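Local coordinates for protein aggretin alpha chain (PDB 3BX4) that activates platelets and makes them aggregate by binding the receptor CLEC-2, as one subunit of a snake-venom C-type lectin-like toxin, at residues E30-C33 and R34-N38. Sequence-based numbering, arbitrary orientation.
Sequences EKFC and RAQEN
Gln36 folds back from the loop to lay its side-chain amide over the ring of Phe32, just beyond the C-terminal end of helix 26-34. The two planes lie only 13° apart, and NE2 of Gln36 sits over the ring centre, 3.5 Å from CZ of Phe32. The ring is there because CG of Phe32 stands anti to its backbone N (chi1 178°), which brings it alongside its own carbonyl. The same NE2 donates to O of Phe32 at 3.0 Å, a nearly straight bond lying in the amide plane but reaching the oxygen from above the carbonyl plane. CG of Gln36 lies opposite its own carbonyl carbon, and the bend at chi2 folds the amide back over the ring. One flat, polar group thus meets both the aromatic face and a carbonyl of the last turn, while the backbone N of Gln36 bonds O of Cys33 at 3.0 Å. The N of Ala35 reaches O of Lys31 and O of Phe32 only weakly, as the helical pattern gives out.

One turn apart on another side of the helix, Glu30 and Arg34 pair through water. Their planes are 68° apart, and OE2 of Glu30 remains 4.9 Å from NH1 of Arg34. A water bridges them, donating to OE2 of Glu30 at 2.6 Å and accepting from NH1 of Arg34 at the guanidinium edge. The carboxylate's two oxygens also serve His41 and the backbone of Leu42, tying the helix to strand 41-42, whereas the long arginine spans to a second copy of this chain, NH2 bonding O of Ser94 and NH1 salt-bridging Glu80. Cys33, facing strand 127-133, is disulfide-bonded to its Cys131, and the rings of Phe32 and Phe20 of strand 15-21 meet edge-to-face, fastening this helix of the C-type lectin fold to its sheet.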
loop_
_atom_site.group_PDB
_atom_site.type_symbol
_atom_site.label_atom_id
_atom_site.label_comp_id
_atom_site.label_asym_id
_atom_site.label_seq_id
_atom_site.Cartn_x
_atom_site.Cartn_y
_atom_site.Cartn_z
ATOM N N GLU C 30 6.815 5.286 -8.905
ATOM C CA GLU C 30 5.864 4.660 -9.892
ATOM C C GLU C 30 4.931 5.713 -10.468
ATOM O O GLU C 30 4.706 5.744 -11.680
ATOM C CB GLU C 30 5.085 3.492 -9.241
ATOM C CG GLU C 30 3.991 2.862 -10.152
ATOM C CD GLU C 30 4.524 2.045 -11.304
ATOM O OE1 GLU C 30 5.728 1.709 -11.404
ATOM O OE2 GLU C 30 3.651 1.704 -12.154
ATOM N N LYS C 31 4.362 6.577 -9.624
ATOM C CA LYS C 31 3.504 7.709 -10.108
ATOM C C LYS C 31 4.220 8.633 -11.088
ATOM O O LYS C 31 3.708 9.075 -12.101
ATOM C CB LYS C 31 2.928 8.570 -8.928
ATOM C CG LYS C 31 1.950 7.827 -8.056
ATOM C CD LYS C 31 0.982 8.742 -7.334
ATOM C CE LYS C 31 1.568 9.885 -6.662
ATOM N NZ LYS C 31 0.529 10.352 -5.609
ATOM N N PHE C 32 5.475 8.992 -10.770
ATOM C CA PHE C 32 6.246 9.794 -11.651
ATOM C C PHE C 32 6.503 9.128 -13.002
ATOM O O PHE C 32 6.345 9.761 -13.997
ATOM C CB PHE C 32 7.584 10.171 -10.954
ATOM C CG PHE C 32 8.503 10.975 -11.789
ATOM C CD1 PHE C 32 8.538 12.375 -11.663
ATOM C CD2 PHE C 32 9.422 10.346 -12.641
ATOM C CE1 PHE C 32 9.439 13.125 -12.428
ATOM C CE2 PHE C 32 10.311 11.076 -13.435
ATOM C CZ PHE C 32 10.331 12.499 -13.295
ATOM N N CYS C 33 6.776 7.813 -13.003
ATOM C CA CYS C 33 6.992 7.158 -14.246
ATOM C C CYS C 33 5.696 7.166 -15.073
ATOM O O CYS C 33 5.799 7.368 -16.293
ATOM C CB CYS C 33 7.392 5.729 -13.987
ATOM S SG CYS C 33 9.075 5.512 -13.269
ATOM N N ARG C 34 4.563 7.016 -14.395
ATOM C CA ARG C 34 3.275 6.954 -15.176
ATOM C C ARG C 34 2.965 8.297 -15.809
ATOM O O ARG C 34 2.259 8.432 -16.775
ATOM C CB ARG C 34 2.094 6.591 -14.265
ATOM C CG ARG C 34 2.178 5.273 -13.643
ATOM C CD ARG C 34 1.753 4.195 -14.707
ATOM N NE ARG C 34 0.377 4.406 -15.310
ATOM C CZ ARG C 34 -0.761 3.841 -14.830
ATOM N NH1 ARG C 34 -0.762 3.132 -13.716
ATOM N NH2 ARG C 34 -1.968 4.028 -15.435
ATOM N N ALA C 35 3.588 9.391 -15.269
ATOM C CA ALA C 35 3.416 10.702 -15.837
ATOM C C ALA C 35 4.397 11.061 -16.970
ATOM O O ALA C 35 4.328 12.177 -17.548
ATOM C CB ALA C 35 3.504 11.730 -14.711
ATOM N N GLN C 36 5.296 10.127 -17.323
ATOM C CA GLN C 36 6.213 10.359 -18.386
ATOM C C GLN C 36 5.741 9.816 -19.714
ATOM O O GLN C 36 5.195 8.679 -19.720
ATOM C CB GLN C 36 7.613 9.742 -18.087
ATOM C CG GLN C 36 8.165 10.127 -16.689
ATOM C CD GLN C 36 8.238 11.619 -16.455
ATOM O OE1 GLN C 36 8.862 12.344 -17.244
ATOM N NE2 GLN C 36 7.561 12.101 -15.422
ATOM N N GLU C 37 5.924 10.612 -20.754
ATOM C CA GLU C 37 5.692 10.191 -22.135
ATOM C C GLU C 37 4.258 9.575 -22.257
ATOM O O GLU C 37 3.260 10.197 -21.800
ATOM C CB GLU C 37 6.779 9.207 -22.551
ATOM C CG GLU C 37 8.213 9.788 -22.464
ATOM C CD GLU C 37 8.487 10.903 -23.473
ATOM O OE1 GLU C 37 7.752 11.033 -24.483
ATOM O OE2 GLU C 37 9.481 11.676 -23.277
ATOM N N ASN C 38 4.148 8.375 -22.846
ATOM C CA ASN C 38 2.851 7.716 -22.939
ATOM C C ASN C 38 2.493 6.787 -21.765
ATOM O O ASN C 38 1.572 5.918 -21.859
ATOM C CB ASN C 38 2.777 6.967 -24.318
ATOM C CG ASN C 38 3.854 5.897 -24.483
ATOM O OD1 ASN C 38 5.033 6.205 -24.622
ATOM N ND2 ASN C 38 3.436 4.663 -24.611
HETATM O O HOH W 1 1.152 2.304 -11.638
#